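Uncharacterized protein BF1531 (Bacteroides fragilis, PDB 3SLR) is of unknown function but binds magnesium through a phosphatase-type domain and probably acts as a hydrolase on ester bonds. Local coordinates at residues Leu114-Gly119 and Gln163-Phe168; Thr80-Ser85 and Val123-Tyr128; Lys24-Gly29 and Phe75-Thr80. All coordinates share one frame; numbering follows the deposited sequence. Where two conformers were deposited one is given.

Interaction 1: Leu114-Gly119 and Gln163-Phe168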
ATOM      1  N   LEU A 114       5.023  24.987  -2.415  1.00 20.45           N
ATOM      2  CA  LEU A 114       5.103  25.949  -1.316  1.00 22.09           C
ATOM      3  C   LEU A 114       5.102  25.196   0.017  1.00 23.09           C
ATOM      4  O   LEU A 114       5.913  25.463   0.897  1.00 22.88           O
ATOM      5  CB  LEU A 114       3.930  26.932  -1.391  1.00 24.64           C
ATOM      6  CG  LEU A 114       3.817  28.123  -0.430  1.00 31.28           C
ATOM      7  CD1 LEU A 114       3.435  27.684   0.978  1.00 33.25           C
ATOM      8  CD2 LEU A 114       5.099  28.954  -0.421  1.00 34.48           C
ATOM      9  N   LEU A 115       4.176  24.255   0.144  1.00 22.70           N
ATOM     10  CA  LEU A 115       4.092  23.375   1.301  1.00 24.48           C
ATOM     11  C   LEU A 115       5.421  22.643   1.533  1.00 25.69           C
ATOM     12  O   LEU A 115       5.933  22.599   2.653  1.00 25.08           O
ATOM     13  CB  LEU A 115       2.957  22.371   1.073  1.00 25.89           C
ATOM     14  CG  LEU A 115       2.831  21.147   1.980  1.00 32.03           C
ATOM     15  CD1 LEU A 115       2.497  21.562   3.397  1.00 29.72           C
ATOM     16  CD2 LEU A 115       1.765  20.224   1.421  1.00 29.37           C
ATOM     17  N   CYS A 116       5.987  22.077   0.472  1.00 19.50           N
ATOM     18  CA  CYS A 116       7.272  21.380   0.588  1.00 22.18           C
ATOM     19  C   CYS A 116       8.403  22.293   1.058  1.00 24.54           C
ATOM     20  O   CYS A 116       9.263  21.871   1.836  1.00 26.77           O
ATOM     21  CB  CYS A 116       7.659  20.728  -0.741  1.00 21.19           C
ATOM     22  SG  CYS A 116       6.643  19.304  -1.178  1.00 25.07           S
ATOM     23  N   GLU A 117       8.402  23.536   0.576  1.00 25.41           N
ATOM     24  CA  GLU A 117       9.487  24.482   0.851  1.00 28.20           C
ATOM     25  C   GLU A 117       9.507  24.923   2.312  1.00 33.73           C
ATOM     26  O   GLU A 117      10.536  25.373   2.820  1.00 37.90           O
ATOM     27  CB  GLU A 117       9.388  25.712  -0.065  1.00 29.15           C
ATOM     28  CG  GLU A 117       9.652  25.454  -1.545  1.00 32.20           C
ATOM     29  CD  GLU A 117      11.136  25.354  -1.897  1.00 30.63           C
ATOM     30  OE1 GLU A 117      11.980  25.864  -1.130  1.00 31.06           O
ATOM     31  OE2 GLU A 117      11.456  24.764  -2.951  1.00 32.31           O
ATOM     32  N   GLN A 118       8.374  24.791   2.993  1.00 29.62           N
ATOM     33  CA  GLN A 118       8.285  25.201   4.391  1.00 35.56           C
ATOM     34  C   GLN A 118       9.233  24.409   5.290  1.00 39.38           C
ATOM     35  O   GLN A 118       9.791  24.951   6.246  1.00 41.05           O
ATOM     36  CB  GLN A 118       6.849  25.099   4.901  1.00 30.62           C
ATOM     37  CG  GLN A 118       5.883  26.015   4.156  1.00 32.96           C
ATOM     38  CD  GLN A 118       6.499  27.359   3.803  1.00 36.80           C
ATOM     39  OE1 GLN A 118       6.832  28.153   4.685  1.00 42.96           O
ATOM     40  NE2 GLN A 118       6.652  27.623   2.503  1.00 36.23           N
ATOM     41  N   GLY A 119       9.409  23.130   4.979  1.00 40.42           N
ATOM     42  CA  GLY A 119      10.311  22.272   5.729  1.00 38.59           C
ATOM     43  C   GLY A 119       9.770  21.848   7.084  1.00 44.25           C
ATOM     44  O   GLY A 119      10.495  21.877   8.083  1.00 41.24           O
ATOM     45  N   GLN A 163       9.943  13.194  -6.215  1.00 18.89           N
ATOM     46  CA  GLN A 163      11.323  12.813  -6.542  1.00 20.23           C
ATOM     47  C   GLN A 163      12.313  13.949  -6.262  1.00 23.93           C
ATOM     48  O   GLN A 163      13.523  13.727  -6.183  1.00 30.33           O
ATOM     49  CB  GLN A 163      11.419  12.345  -7.997  1.00 19.18           C
ATOM     50  CG  GLN A 163      10.698  11.029  -8.233  1.00 19.33           C
ATOM     51  CD  GLN A 163      10.632  10.625  -9.687  1.00 23.06           C
ATOM     52  OE1 GLN A 163      11.407  11.098 -10.524  1.00 27.76           O
ATOM     53  NE2 GLN A 163       9.695   9.737 -10.004  1.00 23.39           N
ATOM     54  N   ALA A 164      11.789  15.157  -6.097  1.00 20.79           N
ATOM     55  CA  ALA A 164      12.608  16.340  -5.879  1.00 20.73           C
ATOM     56  C   ALA A 164      12.715  16.675  -4.392  1.00 24.07           C
ATOM     57  O   ALA A 164      13.705  17.273  -3.952  1.00 25.30           O
ATOM     58  CB  ALA A 164      12.022  17.529  -6.638  1.00 22.42           C
ATOM     59  N   TYR A 165      11.696  16.296  -3.622  1.00 20.23           N
ATOM     60  CA  TYR A 165      11.641  16.637  -2.197  1.00 19.00           C
ATOM     61  C   TYR A 165      11.572  15.381  -1.341  1.00 22.36           C
ATOM     62  O   TYR A 165      10.525  14.732  -1.264  1.00 17.95           O
ATOM     63  CB  TYR A 165      10.418  17.505  -1.887  1.00 21.48           C
ATOM     64  CG  TYR A 165      10.385  18.870  -2.551  1.00 23.52           C
ATOM     65  CD1 TYR A 165      10.911  19.986  -1.915  1.00 26.97           C
ATOM     66  CD2 TYR A 165       9.793  19.048  -3.795  1.00 24.80           C
ATOM     67  CE1 TYR A 165      10.867  21.238  -2.509  1.00 27.21           C
ATOM     68  CE2 TYR A 165       9.743  20.291  -4.395  1.00 27.29           C
ATOM     69  CZ  TYR A 165      10.281  21.385  -3.750  1.00 30.17           C
ATOM     70  OH  TYR A 165      10.224  22.631  -4.345  1.00 31.89           O
ATOM     71  N   PRO A 166      12.687  15.035  -0.685  1.00 23.05           N
ATOM     72  CA  PRO A 166      12.774  13.814   0.122  1.00 23.17           C
ATOM     73  C   PRO A 166      11.751  13.774   1.246  1.00 21.79           C
ATOM     74  O   PRO A 166      11.422  12.695   1.746  1.00 23.88           O
ATOM     75  CB  PRO A 166      14.190  13.886   0.708  1.00 26.19           C
ATOM     76  CG  PRO A 166      14.955  14.715  -0.276  1.00 29.44           C
ATOM     77  CD  PRO A 166      13.969  15.758  -0.733  1.00 25.44           C
ATOM     78  N   ASN A 167      11.258  14.959   1.603  0.54 20.80           N
ATOM     79  CA  ASN A 167      10.329  15.150   2.700  0.54 20.52           C
ATOM     80  C   ASN A 167       8.876  14.894   2.299  0.54 19.20           C
ATOM     81  O   ASN A 167       8.006  14.731   3.157  0.54 18.54           O
ATOM     82  CB  ASN A 167      10.495  16.572   3.261  0.54 21.18           C
ATOM     83  CG  ASN A 167      10.662  17.631   2.164  0.54 23.30           C
ATOM     84  OD1 ASN A 167      11.645  17.625   1.400  0.54 19.57           O
ATOM     85  ND2 ASN A 167       9.710  18.562   2.098  0.54 22.87           N
ATOM     86  N   PHE A 168       8.635  14.830   0.992  1.00 16.45           N
ATOM     87  CA  PHE A 168       7.283  14.751   0.431  1.00 18.65           C
ATOM     88  C   PHE A 168       6.957  13.343  -0.045  1.00 15.03           C
ATOM     89  O   PHE A 168       7.595  12.831  -0.959  1.00 17.88           O
ATOM     90  CB  PHE A 168       7.151  15.730  -0.734  1.00 16.02           C
ATOM     91  CG  PHE A 168       5.776  15.785  -1.348  1.00 15.78           C
ATOM     92  CD1 PHE A 168       4.755  16.483  -0.733  1.00 16.01           C
ATOM     93  CD2 PHE A 168       5.516  15.158  -2.558  1.00 17.78           C
ATOM     94  CE1 PHE A 168       3.491  16.549  -1.307  1.00 17.17           C
ATOM     95  CE2 PHE A 168       4.259  15.228  -3.145  1.00 18.04           C
ATOM     96  CZ  PHE A 168       3.248  15.923  -2.520  1.00 15.69           C
TER

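Interaction 2: Thr80-Ser85 and Val123-Tyr128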
ATOM      1  N   THR A  80       2.595  15.516   8.373  1.00 16.82           N
ATOM      2  CA  THR A  80       1.500  16.367   7.919  1.00 14.56           C
ATOM      3  C   THR A  80       0.797  15.653   6.770  1.00 16.74           C
ATOM      4  O   THR A  80       1.376  15.441   5.715  1.00 16.43           O
ATOM      5  CB  THR A  80       2.012  17.744   7.437  1.00 17.33           C
ATOM      6  OG1 THR A  80       2.554  18.468   8.553  1.00 19.72           O
ATOM      7  CG2 THR A  80       0.886  18.569   6.825  1.00 18.02           C
ATOM      8  N   ILE A  81      -0.444  15.259   6.997  1.00 15.88           N
ATOM      9  CA  ILE A  81      -1.223  14.568   5.988  1.00 14.69           C
ATOM     10  C   ILE A  81      -2.191  15.567   5.376  1.00 12.58           C
ATOM     11  O   ILE A  81      -3.005  16.177   6.079  1.00 14.85           O
ATOM     12  CB  ILE A  81      -2.018  13.403   6.602  1.00 14.05           C
ATOM     13  CG1 ILE A  81      -1.078  12.426   7.308  1.00 15.61           C
ATOM     14  CG2 ILE A  81      -2.864  12.700   5.528  1.00 13.05           C
ATOM     15  CD1 ILE A  81      -1.805  11.412   8.144  1.00 16.67           C
ATOM     16  N   ILE A  82      -2.086  15.748   4.066  1.00 13.46           N
ATOM     17  CA  ILE A  82      -2.993  16.639   3.339  1.00 12.66           C
ATOM     18  C   ILE A  82      -3.934  15.802   2.485  1.00 13.85           C
ATOM     19  O   ILE A  82      -3.491  14.944   1.709  1.00 13.43           O
ATOM     20  CB  ILE A  82      -2.221  17.589   2.392  1.00 14.87           C
ATOM     21  CG1 ILE A  82      -1.099  18.332   3.136  1.00 18.42           C
ATOM     22  CG2 ILE A  82      -3.184  18.552   1.677  1.00 13.61           C
ATOM     23  CD1 ILE A  82      -1.578  19.345   4.155  1.00 17.59           C
ATOM     24  N   PHE A  83      -5.230  16.058   2.617  1.00 13.82           N
ATOM     25  CA  PHE A  83      -6.224  15.383   1.795  1.00 15.48           C
ATOM     26  C   PHE A  83      -6.995  16.407   0.962  1.00 13.79           C
ATOM     27  O   PHE A  83      -8.014  16.940   1.406  1.00 14.81           O
ATOM     28  CB  PHE A  83      -7.192  14.592   2.686  1.00 13.80           C
ATOM     29  CG  PHE A  83      -8.154  13.725   1.920  1.00 14.53           C
ATOM     30  CD1 PHE A  83      -7.973  13.483   0.562  1.00 14.99           C
ATOM     31  CD2 PHE A  83      -9.236  13.140   2.570  1.00 14.30           C
ATOM     32  CE1 PHE A  83      -8.860  12.672  -0.140  1.00 15.58           C
ATOM     33  CE2 PHE A  83     -10.118  12.325   1.894  1.00 17.69           C
ATOM     34  CZ  PHE A  83      -9.937  12.087   0.528  1.00 15.39           C
ATOM     35  N   HIS A  84      -6.464  16.714  -0.220  1.00 12.07           N
ATOM     36  CA  HIS A  84      -7.186  17.453  -1.253  1.00 13.27           C
ATOM     37  C   HIS A  84      -7.941  16.431  -2.101  1.00 15.14           C
ATOM     38  O   HIS A  84      -7.325  15.562  -2.721  1.00 15.61           O
ATOM     39  CB  HIS A  84      -6.196  18.167  -2.173  1.00 14.54           C
ATOM     40  CG  HIS A  84      -5.741  19.505  -1.679  1.00 15.95           C
ATOM     41  ND1 HIS A  84      -4.441  19.941  -1.824  1.00 16.25           N
ATOM     42  CD2 HIS A  84      -6.418  20.526  -1.100  1.00 18.16           C
ATOM     43  CE1 HIS A  84      -4.330  21.161  -1.332  1.00 20.59           C
ATOM     44  NE2 HIS A  84      -5.518  21.540  -0.893  1.00 18.90           N
ATOM     45  N   SER A  85      -9.261  16.540  -2.160  1.00 15.35           N
ATOM     46  CA  SER A  85     -10.058  15.550  -2.881  1.00 15.02           C
ATOM     47  C   SER A  85     -10.228  15.905  -4.347  1.00 13.76           C
ATOM     48  O   SER A  85     -10.304  17.082  -4.719  1.00 13.31           O
ATOM     49  CB  SER A  85     -11.437  15.396  -2.234  1.00 14.28           C
ATOM     50  OG  SER A  85     -12.183  16.598  -2.369  1.00 13.90           O
ATOM     51  N   VAL A 123       5.674  15.250   4.842  1.00 16.92           N
ATOM     52  CA  VAL A 123       4.341  15.455   4.305  1.00 16.14           C
ATOM     53  C   VAL A 123       3.876  14.182   3.627  1.00 16.03           C
ATOM     54  O   VAL A 123       4.634  13.565   2.897  1.00 15.32           O
ATOM     55  CB  VAL A 123       4.325  16.612   3.283  1.00 20.29           C
ATOM     56  CG1 VAL A 123       2.986  16.673   2.534  1.00 15.89           C
ATOM     57  CG2 VAL A 123       4.617  17.920   3.993  1.00 20.90           C
ATOM     58  N   ILE A 124       2.650  13.765   3.924  1.00 15.49           N
ATOM     59  CA  ILE A 124       2.016  12.678   3.191  1.00 13.56           C
ATOM     60  C   ILE A 124       0.809  13.259   2.452  1.00 12.94           C
ATOM     61  O   ILE A 124      -0.079  13.864   3.060  1.00 13.66           O
ATOM     62  CB  ILE A 124       1.582  11.542   4.127  1.00 14.85           C
ATOM     63  CG1 ILE A 124       2.800  10.968   4.857  1.00 16.69           C
ATOM     64  CG2 ILE A 124       0.891  10.451   3.322  1.00 13.74           C
ATOM     65  CD1 ILE A 124       2.438  10.032   5.982  1.00 18.00           C
ATOM     66  N   TYR A 125       0.787  13.073   1.138  1.00 13.64           N
ATOM     67  CA  TYR A 125      -0.156  13.786   0.289  1.00 13.42           C
ATOM     68  C   TYR A 125      -0.909  12.786  -0.576  1.00 14.04           C
ATOM     69  O   TYR A 125      -0.291  12.055  -1.356  1.00 14.16           O
ATOM     70  CB  TYR A 125       0.606  14.793  -0.590  1.00 13.06           C
ATOM     71  CG  TYR A 125      -0.287  15.776  -1.332  1.00 14.37           C
ATOM     72  CD1 TYR A 125      -0.857  15.441  -2.543  1.00 14.94           C
ATOM     73  CD2 TYR A 125      -0.545  17.042  -0.816  1.00 14.14           C
ATOM     74  CE1 TYR A 125      -1.680  16.331  -3.225  1.00 17.19           C
ATOM     75  CE2 TYR A 125      -1.362  17.944  -1.486  1.00 15.91           C
ATOM     76  CZ  TYR A 125      -1.929  17.578  -2.688  1.00 15.64           C
ATOM     77  OH  TYR A 125      -2.732  18.459  -3.358  1.00 15.72           O
ATOM     78  N   TYR A 126      -2.234  12.719  -0.415  1.00 13.80           N
ATOM     79  CA  TYR A 126      -3.047  11.829  -1.251  1.00 14.78           C
ATOM     80  C   TYR A 126      -3.126  12.373  -2.667  1.00 13.10           C
ATOM     81  O   TYR A 126      -3.497  13.523  -2.857  1.00 13.69           O
ATOM     82  CB  TYR A 126      -4.474  11.677  -0.693  1.00 12.79           C
ATOM     83  CG  TYR A 126      -4.522  11.105   0.705  1.00 14.32           C
ATOM     84  CD1 TYR A 126      -4.887  11.895   1.785  1.00 14.01           C
ATOM     85  CD2 TYR A 126      -4.178   9.771   0.949  1.00 16.71           C
ATOM     86  CE1 TYR A 126      -4.924  11.375   3.071  1.00 15.82           C
ATOM     87  CE2 TYR A 126      -4.206   9.251   2.239  1.00 14.92           C
ATOM     88  CZ  TYR A 126      -4.582  10.055   3.292  1.00 15.46           C
ATOM     89  OH  TYR A 126      -4.608   9.543   4.584  1.00 16.19           O
ATOM     90  N   ASN A 127      -2.771  11.562  -3.660  1.00 12.84           N
ATOM     91  CA  ASN A 127      -2.965  11.979  -5.040  1.00 13.01           C
ATOM     92  C   ASN A 127      -4.421  11.791  -5.450  1.00 13.49           C
ATOM     93  O   ASN A 127      -5.279  11.505  -4.602  1.00 13.21           O
ATOM     94  CB  ASN A 127      -1.976  11.300  -6.012  1.00 12.53           C
ATOM     95  CG  ASN A 127      -2.140   9.793  -6.081  1.00 16.81           C
ATOM     96  OD1 ASN A 127      -3.002   9.207  -5.404  1.00 13.76           O
ATOM     97  ND2 ASN A 127      -1.307   9.146  -6.912  1.00 15.63           N
ATOM     98  N   TYR A 128      -4.702  11.948  -6.738  1.00 13.79           N
ATOM     99  CA  TYR A 128      -6.073  12.204  -7.195  1.00 15.28           C
ATOM    100  C   TYR A 128      -6.662  11.107  -8.089  1.00 11.88           C
ATOM    101  O   TYR A 128      -6.292  10.986  -9.257  1.00 14.00           O
ATOM    102  CB  TYR A 128      -6.115  13.534  -7.964  1.00 15.07           C
ATOM    103  CG  TYR A 128      -5.714  14.759  -7.161  1.00 12.44           C
ATOM    104  CD1 TYR A 128      -4.388  15.173  -7.094  1.00 12.95           C
ATOM    105  CD2 TYR A 128      -6.673  15.517  -6.498  1.00 12.67           C
ATOM    106  CE1 TYR A 128      -4.024  16.308  -6.350  1.00 14.73           C
ATOM    107  CE2 TYR A 128      -6.332  16.651  -5.788  1.00 15.10           C
ATOM    108  CZ  TYR A 128      -5.008  17.039  -5.712  1.00 15.42           C
ATOM    109  OH  TYR A 128      -4.688  18.164  -4.983  1.00 15.40           O
TER
HETATM  110  O   HOH W   1      -4.169  15.394  -1.041  1.00 14.69           O
HETATM  111  O   HOH W   2      -7.480  12.908  -3.456  1.00 17.43           O

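Interaction 3: Lys24-Gly29 and Phe75-Thr80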
ATOM      1  N   LYS A  24       3.456  12.985  16.410  1.00 18.38           N
ATOM      2  CA  LYS A  24       2.485  14.054  16.220  1.00 20.15           C
ATOM      3  C   LYS A  24       2.110  14.121  14.747  1.00 20.05           C
ATOM      4  O   LYS A  24       2.966  14.375  13.901  1.00 18.64           O
ATOM      5  CB  LYS A  24       3.052  15.390  16.704  1.00 22.28           C
ATOM      6  CG  LYS A  24       3.195  15.454  18.220  1.00 27.45           C
ATOM      7  CD  LYS A  24       4.285  16.425  18.650  1.00 29.37           C
ATOM      8  CE  LYS A  24       3.914  17.844  18.351  1.00 29.50           C
ATOM      9  NZ  LYS A  24       5.021  18.779  18.713  1.00 33.08           N
ATOM     10  N   VAL A  25       0.832  13.886  14.461  1.00 16.54           N
ATOM     11  CA  VAL A  25       0.323  13.844  13.091  1.00 18.28           C
ATOM     12  C   VAL A  25      -0.732  14.930  12.884  1.00 17.01           C
ATOM     13  O   VAL A  25      -1.744  14.970  13.591  1.00 19.43           O
ATOM     14  CB  VAL A  25      -0.306  12.475  12.789  1.00 16.61           C
ATOM     15  CG1 VAL A  25      -0.897  12.448  11.364  1.00 15.54           C
ATOM     16  CG2 VAL A  25       0.724  11.365  12.967  1.00 19.35           C
ATOM     17  N   ALA A  26      -0.481  15.826  11.934  1.00 16.41           N
ATOM     18  CA  ALA A  26      -1.492  16.810  11.535  1.00 16.92           C
ATOM     19  C   ALA A  26      -2.260  16.295  10.311  1.00 18.93           C
ATOM     20  O   ALA A  26      -1.675  15.725   9.391  1.00 16.83           O
ATOM     21  CB  ALA A  26      -0.838  18.144  11.215  1.00 18.14           C
ATOM     22  N   LEU A  27      -3.570  16.493  10.312  1.00 15.24           N
ATOM     23  CA  LEU A  27      -4.397  16.109   9.172  1.00 16.79           C
ATOM     24  C   LEU A  27      -5.230  17.307   8.739  1.00 17.51           C
ATOM     25  O   LEU A  27      -5.951  17.901   9.547  1.00 16.60           O
ATOM     26  CB  LEU A  27      -5.314  14.951   9.558  1.00 15.18           C
ATOM     27  CG  LEU A  27      -6.379  14.544   8.543  1.00 17.11           C
ATOM     28  CD1 LEU A  27      -5.740  13.989   7.257  1.00 15.58           C
ATOM     29  CD2 LEU A  27      -7.320  13.524   9.172  1.00 18.73           C
ATOM     30  N   LEU A  28      -5.114  17.672   7.465  1.00 14.86           N
ATOM     31  CA  LEU A  28      -5.849  18.810   6.918  1.00 14.14           C
ATOM     32  C   LEU A  28      -6.483  18.400   5.591  1.00 16.06           C
ATOM     33  O   LEU A  28      -5.795  17.907   4.698  1.00 17.93           O
ATOM     34  CB  LEU A  28      -4.907  19.998   6.695  1.00 17.22           C
ATOM     35  CG  LEU A  28      -4.007  20.424   7.861  1.00 16.70           C
ATOM     36  CD1 LEU A  28      -2.710  19.623   7.844  1.00 17.87           C
ATOM     37  CD2 LEU A  28      -3.693  21.901   7.779  1.00 19.16           C
ATOM     38  N   GLY A  29      -7.787  18.615   5.453  1.00 14.77           N
ATOM     39  CA  GLY A  29      -8.481  18.193   4.246  1.00 14.58           C
ATOM     40  C   GLY A  29      -9.545  19.170   3.800  1.00 15.41           C
ATOM     41  O   GLY A  29      -9.923  20.065   4.563  1.00 17.09           O
ATOM     42  N   PHE A  75       1.465  23.477  16.321  1.00 25.37           N
ATOM     43  CA  PHE A  75       1.375  22.060  16.674  1.00 24.40           C
ATOM     44  C   PHE A  75       2.706  21.321  16.467  1.00 23.72           C
ATOM     45  O   PHE A  75       2.968  20.322  17.125  1.00 22.26           O
ATOM     46  CB  PHE A  75       0.254  21.377  15.864  1.00 20.60           C
ATOM     47  CG  PHE A  75       0.097  19.906  16.152  1.00 23.96           C
ATOM     48  CD1 PHE A  75      -0.283  19.465  17.414  1.00 25.48           C
ATOM     49  CD2 PHE A  75       0.313  18.957  15.150  1.00 22.90           C
ATOM     50  CE1 PHE A  75      -0.424  18.114  17.684  1.00 22.98           C
ATOM     51  CE2 PHE A  75       0.167  17.597  15.414  1.00 20.82           C
ATOM     52  CZ  PHE A  75      -0.201  17.175  16.679  1.00 23.60           C
ATOM     53  N   GLU A  76       3.529  21.820  15.545  1.00 21.76           N
ATOM     54  CA  GLU A  76       4.831  21.225  15.226  1.00 25.70           C
ATOM     55  C   GLU A  76       4.749  19.721  14.947  1.00 25.51           C
ATOM     56  O   GLU A  76       5.328  18.906  15.665  1.00 22.31           O
ATOM     57  CB  GLU A  76       5.844  21.508  16.341  1.00 26.96           C
ATOM     58  CG  GLU A  76       6.158  22.992  16.509  1.00 32.18           C
ATOM     59  CD  GLU A  76       7.090  23.269  17.687  1.00 42.50           C
ATOM     60  OE1 GLU A  76       7.293  22.359  18.519  1.00 42.51           O
ATOM     61  OE2 GLU A  76       7.613  24.399  17.778  1.00 49.23           O
ATOM     62  N   PRO A  77       4.026  19.346  13.888  1.00 20.86           N
ATOM     63  CA  PRO A  77       3.802  17.921  13.637  1.00 21.04           C
ATOM     64  C   PRO A  77       5.054  17.189  13.162  1.00 20.75           C
ATOM     65  O   PRO A  77       5.945  17.784  12.538  1.00 23.88           O
ATOM     66  CB  PRO A  77       2.736  17.932  12.528  1.00 18.47           C
ATOM     67  CG  PRO A  77       2.960  19.245  11.812  1.00 20.26           C
ATOM     68  CD  PRO A  77       3.344  20.209  12.910  1.00 22.47           C
ATOM     69  N   ASP A  78       5.111  15.898  13.467  1.00 18.43           N
ATOM     70  CA  ASP A  78       6.110  15.001  12.898  1.00 18.46           C
ATOM     71  C   ASP A  78       5.708  14.599  11.477  1.00 19.68           C
ATOM     72  O   ASP A  78       6.565  14.428  10.607  1.00 20.17           O
ATOM     73  CB  ASP A  78       6.243  13.757  13.764  1.00 19.12           C
ATOM     74  CG  ASP A  78       6.751  14.067  15.153  1.00 25.07           C
ATOM     75  OD1 ASP A  78       7.795  14.740  15.254  1.00 23.50           O
ATOM     76  OD2 ASP A  78       6.102  13.646  16.134  1.00 22.63           O
ATOM     77  N   TYR A  79       4.404  14.451  11.256  1.00 17.31           N
ATOM     78  CA  TYR A  79       3.865  14.168   9.921  1.00 16.08           C
ATOM     79  C   TYR A  79       2.707  15.096   9.630  1.00 16.25           C
ATOM     80  O   TYR A  79       1.936  15.422  10.526  1.00 17.20           O
ATOM     81  CB  TYR A  79       3.393  12.716   9.822  1.00 15.58           C
ATOM     82  CG  TYR A  79       4.530  11.736   9.900  1.00 18.39           C
ATOM     83  CD1 TYR A  79       4.999  11.288  11.122  1.00 19.81           C
ATOM     84  CD2 TYR A  79       5.154  11.279   8.747  1.00 20.73           C
ATOM     85  CE1 TYR A  79       6.062  10.395  11.197  1.00 19.80           C
ATOM     86  CE2 TYR A  79       6.214  10.395   8.813  1.00 22.45           C
ATOM     87  CZ  TYR A  79       6.661   9.957  10.038  1.00 19.32           C
ATOM     88  OH  TYR A  79       7.718   9.070  10.100  1.00 20.41           O
ATOM     89  N   THR A  80       2.595  15.516   8.373  1.00 16.82           N
ATOM     90  CA  THR A  80       1.500  16.367   7.919  1.00 14.56           C
ATOM     91  C   THR A  80       0.797  15.653   6.770  1.00 16.74           C
ATOM     92  O   THR A  80       1.376  15.441   5.715  1.00 16.43           O
ATOM     93  CB  THR A  80       2.012  17.744   7.437  1.00 17.33           C
ATOM     94  OG1 THR A  80       2.554  18.468   8.553  1.00 19.72           O
ATOM     95  CG2 THR A  80       0.886  18.569   6.825  1.00 18.02           C
TER

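Interaction 1: Leu114-Gly119 and Gln163-Phe168
Cys116 turns toward the 163-168 segment and touches two aromatic rings, Tyr165 and Phe168. Its CB sits over one face of the Tyr165 ring, 3.6 Å from the ring centroid and only 15° off the normal, a CH-pi contact displaced toward the CD1 rim. With SG beside the backbone N (chi1 -71°), the sulfur stays above the Tyr165 face, 4.3 Å from that centroid, while also reaching Phe168: Cys116 SG lies 3.4 Å from Phe168 CD1 and meets the ring obliquely. One small thiol thus makes two sulfur-aromatic contacts, and this is the tight, buried part of the contact.

Toward solvent the fit becomes looser and polar. The exposed Glu117 bends at chi2 so that its carboxylate comes in at the edge of the Tyr165 ring, the two planes nearly perpendicular. Tyr165 OH donates to Glu117 OE2 over 2.8 Å, approaching on the anti side of the carboxylate, and Arg113 NE is a second partner of the hydroxyl. On another side of Cys116, in one of the two Asn167 conformers, Asn167 ND2 lies 3.3 Å from Cys116 O, a weak and doubtful bond, bent to 126° at the hydrogen. Asn167 belongs to a type I turn from Tyr165 to Phe168, closed by the bond from Phe168 N to Tyr165 O.

The contact joins the C-terminal end of helix 104-118 to the turn that leads from helix 147-164 into strand 168-171. Ile161 of helix 147-164 touches both Cys116 and Phe168, and Val123 of strand 122-126 packs against Leu115 and Phe168.

Interaction 2: Thr80-Ser85 and Val123-Tyr128
Ile82 and Tyr125 are paired neighbours on two parallel strands, and the tyrosine side chain rises from the sheet face it shares with Ile82 and leans across to the 80-85 strand, joining hydrophobic and polar parts of the contact. From CB, which packs on Phe168, CG is set anti to the backbone N (chi1 -169°), sending the ring over toward Ile82. Tyr125 CD2 then meets Ile82 CB at 3.7 Å, and CE2 touches Ile82 CG2 and His84 ND1. At the tip, Tyr125 OH bonds His84 ND1 at 2.7 Å and Tyr128 OH at 2.6 Å, so two polar groups grip the buried hydroxyl. The His84 and Tyr125 rings meet rim to rim. Both bond partners are held in turn, His84 NE2 by Glu62 and Tyr128 OH by Arg108.

Tyr126 turns toward the 80-85 segment, and its ring reaches Ile81 and Phe83. Its edge faces the Phe83 ring in a T-shaped pair with planes 69° apart, Tyr126 CE1 lies 3.5 Å from Ile81 CG2, and its hydroxyl bonds Thr210.

Backbone bonds from Ile124 N to Thr80 O and from Ile82 N to Ile124 O zip the strands together. The next, Tyr126 N to Ile82 O, is weak at 3.3 Å as the strands diverge. A water bridges the strands here, donating to Ile82 O and Tyr126 O and accepting from His84 N; it sits over the centre of the Tyr125 ring. Beyond it Ser85 N-caps helix 86-94, its OG bonded to Lys88 N and also to Asp30 OD1.

Parallel neighbouring strands linked through helices, here including 104-118, form the beta-alpha-beta core expected of an SGNH-hydrolase-like alpha/beta domain.

Interaction 3: Lys24-Gly29 and Phe75-Thr80
Lys24 O is gripped by two successive amides, Asp78 N at 2.7 Å and Tyr79 N at 3.0 Å, where strand 79-83 joins strand 22-29 in the parallel sheet of the FkbH N-terminal domain. The Tyr79 bond is nearly aligned with the carbonyl, whereas the Asp78 amide approaches tilted 23° from its plane. Asp78 also reaches back with its side chain: Asp78 OD2 accepts a hydrogen bond from Lys24 N on the anti side of the carboxylate, 2.7 Å away and nearly straight at 172°. Both backbone polar groups of Lys24 are therefore held by the residues just before and at the start of strand 79-83. Pairing continues from Ala26 N to Tyr79 O.

The side chains of Lys24 and Phe75 run past each other in opposite directions, with Lys24 CB 3.7 Å from Phe75 CZ. A bend at chi3 (68°) brings Lys24 CE over one face of the Phe75 ring, and NZ makes a weak bond to Glu76 O. The ring also meets Trp54 of strand 50-55. Tyr79 extends away toward helix 203-217, its OH bonded to Gln218. Just before strand 79-83, Pro77 CB rests against Ala26 CB, and farther along Leu28 CD1 touches Thr80 CG2 at 3.9 Å.

Overall arrangement
Interactions 2 and 3 share Thr80 and build adjoining seams of one parallel sheet, with strand 79-83 between strands 22-29 and 122-126. Their centres are 11 Å apart; Ile81 N meets Ala26 O at 2.7 Å and Phe83 N meets Leu28 O at 2.8 Å, both probable hydrogen bonds. Interaction 1, centred 13 Å from interaction 2, touches it through Leu115 CD2 on Ile82 CG1 and a probable bond from Val123 N to Asn167 O. Interactions 1 and 3, with centres 15 Å apart, do not touch. All three lie away from the magnesium site of Asp228, Asp230 and Asp336, which belongs to the separate phosphatase domain.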